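Local structure of glutathione S-transferase (Rhodospirillum rubrum F11, 4O7H) at residues Y5-S10 and E32-R37; P11-V16 and E49-V54; L110-L115 and S127-A132. The protein probably catalyses the attack of the glutathione thiol on electrophilic substrates, forming glutathione conjugates. All coordinates share one frame; numbering follows the deposited sequence.

Contact 1 of 3, residues Y5-S10 and E32-R37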
loop_
_atom_site.group_PDB
_atom_site.type_symbol
_atom_site.label_atom_id
_atom_site.label_comp_id
_atom_site.label_asym_id
_atom_site.label_seq_id
_atom_site.Cartn_x
_atom_site.Cartn_y
_atom_site.Cartn_z
ATOM N N TYR A 5 0.797 -19.059 -2.179
ATOM C CA TYR A 5 -0.429 -19.087 -1.421
ATOM C C TYR A 5 -1.319 -17.960 -1.889
ATOM O O TYR A 5 -0.913 -16.756 -1.882
ATOM C CB TYR A 5 -0.165 -19.003 0.096
ATOM C CG TYR A 5 0.508 -20.229 0.676
ATOM C CD1 TYR A 5 1.892 -20.356 0.668
ATOM C CD2 TYR A 5 -0.245 -21.276 1.169
ATOM C CE1 TYR A 5 2.519 -21.477 1.161
ATOM C CE2 TYR A 5 0.362 -22.406 1.653
ATOM C CZ TYR A 5 1.728 -22.512 1.635
ATOM O OH TYR A 5 2.368 -23.657 2.148
ATOM N N HIS A 6 -2.542 -18.299 -2.277
ATOM C CA HIS A 6 -3.418 -17.310 -2.887
ATOM C C HIS A 6 -4.892 -17.618 -2.574
ATOM O O HIS A 6 -5.230 -18.690 -2.038
ATOM C CB HIS A 6 -3.212 -17.279 -4.412
ATOM C CG HIS A 6 -3.970 -18.338 -5.148
ATOM N ND1 HIS A 6 -5.114 -18.058 -5.860
ATOM C CD2 HIS A 6 -3.743 -19.662 -5.292
ATOM C CE1 HIS A 6 -5.591 -19.177 -6.374
ATOM N NE2 HIS A 6 -4.771 -20.167 -6.057
ATOM N N HIS A 7 -5.760 -16.721 -2.967
ATOM C CA HIS A 7 -7.155 -17.047 -3.150
ATOM C C HIS A 7 -7.725 -16.168 -4.213
ATOM O O HIS A 7 -7.211 -15.078 -4.483
ATOM C CB HIS A 7 -7.972 -17.074 -1.867
ATOM C CG HIS A 7 -8.113 -15.790 -1.158
ATOM N ND1 HIS A 7 -8.906 -14.762 -1.616
ATOM C CD2 HIS A 7 -7.658 -15.393 0.058
ATOM C CE1 HIS A 7 -8.898 -13.765 -0.744
ATOM N NE2 HIS A 7 -8.155 -14.127 0.288
ATOM N N GLY A 8 -8.779 -16.644 -4.848
ATOM C CA GLY A 8 -9.339 -15.953 -5.997
ATOM C C GLY A 8 -9.928 -14.599 -5.704
ATOM O O GLY A 8 -10.087 -13.799 -6.635
ATOM N N LEU A 9 -10.272 -14.293 -4.453
ATOM C CA LEU A 9 -10.866 -13.015 -4.166
ATOM C C LEU A 9 -9.854 -11.916 -3.855
ATOM O O LEU A 9 -10.221 -10.818 -3.553
ATOM C CB LEU A 9 -11.793 -13.171 -2.949
ATOM C CG LEU A 9 -12.985 -14.085 -3.238
ATOM C CD1 LEU A 9 -13.896 -14.027 -2.026
ATOM C CD2 LEU A 9 -13.738 -13.598 -4.460
ATOM N N SER A 10 -8.573 -12.236 -3.910
ATOM C CA SER A 10 -7.542 -11.282 -3.510
ATOM C C SER A 10 -6.967 -10.592 -4.747
ATOM O O SER A 10 -6.351 -11.272 -5.562
ATOM C CB SER A 10 -6.390 -12.031 -2.831
ATOM O OG SER A 10 -5.212 -11.184 -2.661
ATOM N N GLU A 32 -5.313 -20.654 0.090
ATOM C CA GLU A 32 -5.551 -20.441 1.502
ATOM C C GLU A 32 -6.756 -19.540 1.683
ATOM O O GLU A 32 -6.773 -18.386 1.211
ATOM C CB GLU A 32 -4.358 -19.805 2.204
ATOM C CG GLU A 32 -4.573 -19.568 3.709
ATOM C CD GLU A 32 -4.586 -20.847 4.562
ATOM O OE1 GLU A 32 -4.129 -21.893 4.080
ATOM O OE2 GLU A 32 -5.136 -20.814 5.715
ATOM N N GLU A 33 -7.782 -20.054 2.359
ATOM C CA GLU A 33 -8.943 -19.260 2.697
ATOM C C GLU A 33 -8.692 -18.518 3.999
ATOM O O GLU A 33 -8.858 -19.077 5.092
ATOM C CB GLU A 33 -10.171 -20.196 2.799
ATOM C CG GLU A 33 -10.359 -21.017 1.518
ATOM C CD GLU A 33 -11.633 -21.887 1.516
ATOM O OE1 GLU A 33 -11.943 -22.522 2.541
ATOM O OE2 GLU A 33 -12.305 -21.946 0.461
ATOM N N THR A 34 -8.268 -17.252 3.897
ATOM C CA THR A 34 -7.728 -16.546 5.048
ATOM C C THR A 34 -8.811 -16.118 6.048
ATOM O O THR A 34 -8.503 -15.658 7.155
ATOM C CB THR A 34 -6.902 -15.322 4.597
ATOM O OG1 THR A 34 -7.643 -14.559 3.615
ATOM C CG2 THR A 34 -5.624 -15.796 3.923
ATOM N N TRP A 35 -10.062 -16.299 5.634
ATOM C CA TRP A 35 -11.225 -16.057 6.474
ATOM C C TRP A 35 -11.448 -17.214 7.443
ATOM O O TRP A 35 -12.303 -17.126 8.312
ATOM C CB TRP A 35 -12.490 -15.796 5.593
ATOM C CG TRP A 35 -12.791 -16.816 4.456
ATOM C CD1 TRP A 35 -13.617 -17.916 4.542
ATOM C CD2 TRP A 35 -12.316 -16.793 3.090
ATOM N NE1 TRP A 35 -13.658 -18.586 3.332
ATOM C CE2 TRP A 35 -12.897 -17.911 2.420
ATOM C CE3 TRP A 35 -11.495 -15.931 2.358
ATOM C CZ2 TRP A 35 -12.641 -18.204 1.078
ATOM C CZ3 TRP A 35 -11.228 -16.232 1.030
ATOM C CH2 TRP A 35 -11.800 -17.360 0.400
ATOM N N ILE A 36 -10.677 -18.293 7.290
ATOM C CA ILE A 36 -10.701 -19.425 8.200
ATOM C C ILE A 36 -9.351 -19.500 8.913
ATOM O O ILE A 36 -8.321 -19.811 8.287
ATOM C CB ILE A 36 -10.942 -20.747 7.442
ATOM C CG1 ILE A 36 -12.317 -20.740 6.759
ATOM C CG2 ILE A 36 -10.831 -21.948 8.394
ATOM C CD1 ILE A 36 -12.535 -21.911 5.816
ATOM N N ARG A 37 -9.352 -19.212 10.212
ATOM C CA ARG A 37 -8.113 -19.126 10.983
ATOM C C ARG A 37 -7.307 -20.424 10.848
ATOM O O ARG A 37 -7.852 -21.522 10.849
ATOM C CB ARG A 37 -8.414 -18.779 12.454
#
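The imidazole of H7 lies between two unlike neighbours. CZ3 of W35 stands over the middle of one face, 3.6 Å above the ring plane, and CB of S10 sits 3.6 Å above the opposite face of H7, displaced toward its rim. The indole presents its edge, with the two planes 73° apart: a T-shaped pair. At the rim of the H7 ring, CD2 comes within 3.3 Å of the backbone O of E32, while NE2 lies 3.4 Å from OG1 of T34. On another part of the rim ND1 of H7 accepts a weak in-plane bond of 3.2 Å from the backbone N of L9. The first torsion of H7 (chi1 65°) tucks CG between its own backbone N and carbonyl carbon, bringing the ring over the turn that runs from H7 to S10.

One residue earlier in the chain, H6 O accepts from E32 N at 2.9 Å and 162°, carrying the pairing of strands 3-6 and 28-31 just past the second strand. W35 also packs on L116 and V119 of helix 85-119, so the loop reaches from the thioredoxin-like domain to the helical one. In chemical terms, both faces of the histidine are covered and ND1 takes a weak bond from L9 N, which would probably limit rotation of the ring, while the nearly straight H6-E32 backbone bond fixes the chain next to it.

Contact 2 of 3, residues P11-V16 and E49-V54; sequences PAARKV and EVPVLV
P51 lays one face of its ring over the methyl of A13, with V16 meeting the ring at its CG edge and A12 beyond CD, so each of its three side-chain carbons has its own place on helix 11-22. CD comes up to the methyl of A12, 3.7 Å from its CB, and CD also lies 3.8 Å from the backbone N of A13. CB of P51 is 4.0 Å from the A13 CB that the ring covers. CG reaches further along the helix, meeting CG2 of V16 at 3.9 Å, where the two side chains run aslant to each other. V16 can offer this methyl because its CG1 points opposite the backbone N (chi1 175°), which leaves CG2 beside that nitrogen and turned to the proline. The adjacent A12 and A13, with V16 about one turn later, form one apolar face, and the two alanines are small enough to let the ring approach the helix backbone. V50 adds a looser flank, its CG2 standing 4.3 Å from CB of A13. No hydrogen bond joins the segments, so shape alone fits them together. Losing the closed ring to an alanine here would probably open a gap between A12 and V16 and weaken the hold on the cis peptide that precedes this position.

That cis peptide, between V50 and P51, is the cis-proline of the thioredoxin fold, placed just before strand 52-54. In glutathione S-transferases the residue before it commonly meets the glutathione backbone, a role V50 may share. Around the contact, L4 of strand 3-6 touches both V16 and P51, and I67 of helix 64-74 touches the same pair. The proline therefore lies where strand 3-6 and the helices 11-22 and 64-74 converge.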
loop_
_atom_site.group_PDB
_atom_site.type_symbol
_atom_site.label_atom_id
_atom_site.label_comp_id
_atom_site.label_asym_id
_atom_site.label_seq_id
_atom_site.Cartn_x
_atom_site.Cartn_y
_atom_site.Cartn_z
ATOM N N PRO A 11 -7.134 -9.266 -4.871
ATOM C CA PRO A 11 -6.502 -8.607 -6.011
ATOM C C PRO A 11 -5.001 -8.700 -5.999
ATOM O O PRO A 11 -4.394 -8.817 -7.069
ATOM C CB PRO A 11 -6.963 -7.168 -5.906
ATOM C CG PRO A 11 -7.473 -7.008 -4.514
ATOM C CD PRO A 11 -7.939 -8.331 -4.063
ATOM N N ALA A 12 -4.389 -8.608 -4.836
ATOM C CA ALA A 12 -2.956 -8.702 -4.769
ATOM C C ALA A 12 -2.434 -10.060 -5.201
ATOM O O ALA A 12 -1.414 -10.188 -5.860
ATOM C CB ALA A 12 -2.479 -8.398 -3.361
ATOM N N ALA A 13 -3.135 -11.100 -4.786
ATOM C CA ALA A 13 -2.743 -12.443 -5.172
ATOM C C ALA A 13 -2.940 -12.670 -6.651
ATOM O O ALA A 13 -2.063 -13.276 -7.303
ATOM C CB ALA A 13 -3.479 -13.490 -4.334
ATOM N N ARG A 14 -4.032 -12.146 -7.206
ATOM C CA ARG A 14 -4.202 -12.203 -8.653
ATOM C C ARG A 14 -3.036 -11.552 -9.340
ATOM O O ARG A 14 -2.484 -12.092 -10.317
ATOM C CB ARG A 14 -5.524 -11.579 -9.081
ATOM C CG ARG A 14 -6.782 -12.381 -8.727
ATOM C CD ARG A 14 -8.065 -11.779 -9.345
ATOM N NE ARG A 14 -9.152 -12.724 -9.101
ATOM C CZ ARG A 14 -10.097 -13.062 -9.968
ATOM N NH1 ARG A 14 -10.223 -12.446 -11.122
ATOM N NH2 ARG A 14 -10.931 -14.046 -9.648
ATOM N N LYS A 15 -2.665 -10.369 -8.877
ATOM C CA LYS A 15 -1.534 -9.659 -9.468
ATOM C C LYS A 15 -0.253 -10.468 -9.479
ATOM O O LYS A 15 0.466 -10.520 -10.472
ATOM C CB LYS A 15 -1.304 -8.291 -8.814
ATOM C CG LYS A 15 0.113 -7.783 -9.090
ATOM C CD LYS A 15 0.256 -6.338 -8.863
ATOM C CE LYS A 15 0.051 -5.972 -7.452
ATOM N NZ LYS A 15 0.301 -4.512 -7.375
ATOM N N VAL A 16 0.073 -11.123 -8.365
ATOM C CA VAL A 16 1.276 -11.920 -8.311
ATOM C C VAL A 16 1.214 -13.124 -9.274
ATOM O O VAL A 16 2.183 -13.427 -9.957
ATOM C CB VAL A 16 1.594 -12.330 -6.863
ATOM C CG1 VAL A 16 2.797 -13.262 -6.816
ATOM C CG2 VAL A 16 1.948 -11.106 -5.991
ATOM N N GLU A 49 -2.622 -12.769 5.631
ATOM C CA GLU A 49 -3.111 -12.459 4.295
ATOM C C GLU A 49 -2.393 -13.269 3.241
ATOM O O GLU A 49 -1.237 -13.649 3.436
ATOM C CB GLU A 49 -2.849 -10.996 3.980
ATOM C CG GLU A 49 -3.392 -10.004 5.002
ATOM C CD GLU A 49 -4.815 -9.593 4.793
ATOM O OE1 GLU A 49 -5.567 -10.300 4.034
ATOM O OE2 GLU A 49 -5.180 -8.519 5.384
ATOM N N VAL A 50 -3.079 -13.464 2.107
ATOM C CA VAL A 50 -2.432 -13.800 0.868
ATOM C C VAL A 50 -2.150 -12.509 0.046
ATOM O O VAL A 50 -2.853 -11.510 0.216
ATOM C CB VAL A 50 -3.247 -14.789 0.019
ATOM C CG1 VAL A 50 -3.310 -16.135 0.738
ATOM C CG2 VAL A 50 -4.643 -14.230 -0.287
ATOM N N PRO A 51 -1.164 -12.537 -0.854
ATOM C CA PRO A 51 -0.274 -13.634 -1.272
ATOM C C PRO A 51 0.947 -13.826 -0.410
ATOM O O PRO A 51 1.448 -12.893 0.260
ATOM C CB PRO A 51 0.179 -13.222 -2.663
ATOM C CG PRO A 51 0.169 -11.714 -2.603
ATOM C CD PRO A 51 -0.963 -11.337 -1.699
ATOM N N VAL A 52 1.428 -15.075 -0.420
ATOM C CA VAL A 52 2.733 -15.396 0.136
ATOM C C VAL A 52 3.461 -16.279 -0.895
ATOM O O VAL A 52 2.892 -17.308 -1.336
ATOM C CB VAL A 52 2.608 -16.184 1.458
ATOM C CG1 VAL A 52 3.976 -16.524 2.002
ATOM C CG2 VAL A 52 1.845 -15.348 2.480
ATOM N N LEU A 53 4.672 -15.904 -1.252
ATOM C CA LEU A 53 5.521 -16.678 -2.152
ATOM C C LEU A 53 6.560 -17.450 -1.346
ATOM O O LEU A 53 7.242 -16.852 -0.481
ATOM C CB LEU A 53 6.214 -15.761 -3.142
ATOM C CG LEU A 53 7.162 -16.366 -4.191
ATOM C CD1 LEU A 53 6.383 -17.143 -5.241
ATOM C CD2 LEU A 53 8.007 -15.280 -4.799
ATOM N N VAL A 54 6.680 -18.758 -1.632
ATOM C CA VAL A 54 7.748 -19.587 -1.005
ATOM C C VAL A 54 8.600 -20.201 -2.138
ATOM O O VAL A 54 8.084 -20.928 -3.022
ATOM C CB VAL A 54 7.188 -20.670 -0.081
ATOM C CG1 VAL A 54 8.335 -21.370 0.656
ATOM C CG2 VAL A 54 6.151 -20.085 0.870
#

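Contact 3 of 3, residues L110-L115 and S127-A132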
loop_
_atom_site.group_PDB
_atom_site.type_symbol
_atom_site.label_atom_id
_atom_site.label_comp_id
_atom_site.label_asym_id
_atom_site.label_seq_id
_atom_site.Cartn_x
_atom_site.Cartn_y
_atom_site.Cartn_z
ATOM N N LEU A 110 -17.158 -3.741 -3.177
ATOM C CA LEU A 110 -17.881 -4.681 -4.067
ATOM C C LEU A 110 -17.491 -6.117 -3.805
ATOM O O LEU A 110 -18.310 -7.015 -3.830
ATOM C CB LEU A 110 -17.708 -4.280 -5.516
ATOM C CG LEU A 110 -18.387 -2.967 -5.921
ATOM C CD1 LEU A 110 -18.029 -2.496 -7.306
ATOM C CD2 LEU A 110 -19.929 -3.042 -5.843
ATOM N N VAL A 111 -16.202 -6.372 -3.615
ATOM C CA VAL A 111 -15.768 -7.721 -3.337
ATOM C C VAL A 111 -16.340 -8.240 -2.002
ATOM O O VAL A 111 -16.798 -9.377 -1.915
ATOM C CB VAL A 111 -14.218 -7.869 -3.363
ATOM C CG1 VAL A 111 -13.770 -9.215 -2.852
ATOM C CG2 VAL A 111 -13.739 -7.635 -4.756
ATOM N N ARG A 112 -16.325 -7.380 -0.992
ATOM C CA ARG A 112 -16.762 -7.795 0.325
ATOM C C ARG A 112 -18.266 -8.136 0.218
ATOM O O ARG A 112 -18.692 -9.218 0.611
ATOM C CB ARG A 112 -16.540 -6.699 1.375
ATOM C CG ARG A 112 -16.893 -7.159 2.792
ATOM C CD ARG A 112 -16.826 -6.010 3.789
ATOM N NE ARG A 112 -17.631 -4.887 3.364
ATOM C CZ ARG A 112 -17.165 -3.696 3.030
ATOM N NH1 ARG A 112 -15.844 -3.441 3.070
ATOM N NH2 ARG A 112 -18.024 -2.767 2.623
ATOM N N GLU A 113 -19.018 -7.189 -0.318
ATOM C CA GLU A 113 -20.477 -7.259 -0.277
ATOM C C GLU A 113 -21.045 -8.285 -1.234
ATOM O O GLU A 113 -22.016 -8.989 -0.902
ATOM C CB GLU A 113 -21.092 -5.889 -0.533
ATOM C CG GLU A 113 -20.695 -4.814 0.480
ATOM C CD GLU A 113 -20.990 -5.211 1.910
ATOM O OE1 GLU A 113 -22.042 -5.863 2.159
ATOM O OE2 GLU A 113 -20.180 -4.883 2.801
ATOM N N LYS A 114 -20.451 -8.415 -2.409
ATOM C CA LYS A 114 -21.011 -9.308 -3.428
ATOM C C LYS A 114 -20.342 -10.646 -3.586
ATOM O O LYS A 114 -20.947 -11.587 -4.122
ATOM C CB LYS A 114 -21.034 -8.590 -4.768
ATOM C CG LYS A 114 -21.956 -7.393 -4.684
ATOM C CD LYS A 114 -22.170 -6.755 -6.013
ATOM C CE LYS A 114 -23.005 -7.637 -6.908
ATOM N NZ LYS A 114 -23.380 -6.854 -8.112
ATOM N N LEU A 115 -19.083 -10.761 -3.154
ATOM C CA LEU A 115 -18.377 -11.974 -3.339
ATOM C C LEU A 115 -18.073 -12.654 -2.015
ATOM O O LEU A 115 -18.471 -13.813 -1.813
ATOM C CB LEU A 115 -17.100 -11.727 -4.141
ATOM C CG LEU A 115 -17.349 -11.121 -5.510
ATOM C CD1 LEU A 115 -16.037 -10.953 -6.262
ATOM C CD2 LEU A 115 -18.331 -11.982 -6.314
ATOM N N SER A 127 -26.404 -2.440 0.357
ATOM C CA SER A 127 -26.691 -1.750 -0.896
ATOM C C SER A 127 -26.050 -0.378 -1.011
ATOM O O SER A 127 -25.780 0.095 -2.116
ATOM C CB SER A 127 -28.213 -1.622 -1.079
ATOM O OG SER A 127 -28.789 -2.902 -1.275
ATOM N N ARG A 128 -25.849 0.290 0.121
ATOM C CA ARG A 128 -25.208 1.588 0.163
ATOM C C ARG A 128 -23.738 1.510 -0.308
ATOM O O ARG A 128 -23.271 2.333 -1.100
ATOM C CB ARG A 128 -25.245 2.105 1.595
ATOM N N GLN A 129 -23.033 0.527 0.231
ATOM C CA GLN A 129 -21.624 0.256 -0.128
ATOM C C GLN A 129 -21.537 -0.123 -1.615
ATOM O O GLN A 129 -20.640 0.325 -2.315
ATOM C CB GLN A 129 -21.077 -0.906 0.701
ATOM C CG GLN A 129 -20.946 -0.639 2.191
ATOM C CD GLN A 129 -19.583 -0.089 2.552
ATOM O OE1 GLN A 129 -18.569 -0.420 1.933
ATOM N NE2 GLN A 129 -19.547 0.754 3.571
ATOM N N ILE A 130 -22.506 -0.901 -2.090
ATOM C CA ILE A 130 -22.542 -1.348 -3.484
ATOM C C ILE A 130 -22.778 -0.184 -4.443
ATOM O O ILE A 130 -22.105 -0.060 -5.474
ATOM C CB ILE A 130 -23.573 -2.497 -3.684
ATOM C CG1 ILE A 130 -23.073 -3.782 -3.018
ATOM C CG2 ILE A 130 -23.859 -2.734 -5.163
ATOM C CD1 ILE A 130 -24.133 -4.863 -2.860
ATOM N N ARG A 131 -23.710 0.707 -4.103
ATOM C CA ARG A 131 -23.983 1.856 -4.967
ATOM C C ARG A 131 -22.763 2.763 -5.077
ATOM O O ARG A 131 -22.490 3.297 -6.140
ATOM C CB ARG A 131 -25.224 2.659 -4.477
ATOM N N ALA A 132 -22.046 2.948 -3.969
ATOM C CA ALA A 132 -20.885 3.832 -3.942
ATOM C C ALA A 132 -19.783 3.242 -4.840
ATOM O O ALA A 132 -19.210 3.938 -5.664
ATOM C CB ALA A 132 -20.380 3.990 -2.509
#
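The all-helical domain of the glutathione S-transferase fold opens with two long helices running in roughly opposed directions, and here L110 to K114 of helix 85-119 meet Q129 and I130 near the start of helix 127-150. The short segments cross at -130°, with their axes 9.3 Å apart at closest approach, and a wider pi-type turn occupies 111-115. I130 is the centre of the apolar part. Its CG1 rests 3.8 Å from CB of E113, and its tip CD1 lies 3.8 Å from CG of K114, whose chain passes it at about a right angle. The ammonium group of that lysine goes elsewhere, to a salt bridge with D178.

Q129 and R112 form the polar flank. NH2 of R112 donates to OE1 of Q129, in the plane of the guanidinium but well above the amide plane, 66° out of it; at 2.5 Å the separation is too short to be taken literally, and its strength remains doubtful. The bend of the arginine at chi3 (54°) brings the group back beside E113, where NE of R112 makes a salt bridge of 2.6 Å to OE2 on the anti side of the carboxylate. A second, weak bond runs from R112 NH2 to the same oxygen, so OE2 probably limits the turning of the guanidinium, mainly through the NE bond. The other carboxylate oxygen, OE1, is bound by K117 and by the backbone N of D126, which ties this carboxylate to the connection between the helices. Nearer the I130 backbone, CD2 of L110 lies 3.7 Å from the I130 O and 4.0 Å from its CG2.

Overall arrangement
From the N terminus, strand 3-6 leads through the H7-S10 turn into helix 11-22, so the first segments of contacts 1 and 2 are consecutive. Contact 1 closes when the chain returns at 32-37, before contact 2 closes at 49-54; the two loops therefore cross. Their centres lie only 9 Å apart, and both reach the thioredoxin-like sheet, through the neighbouring strands 3-6 and 52-54. Contact 3 follows in series, closing a short connection between two helices of the C-terminal domain. It does not touch contact 2, but L9 of contact 1 packs on L115 and V111 of contact 3, joining the two domains.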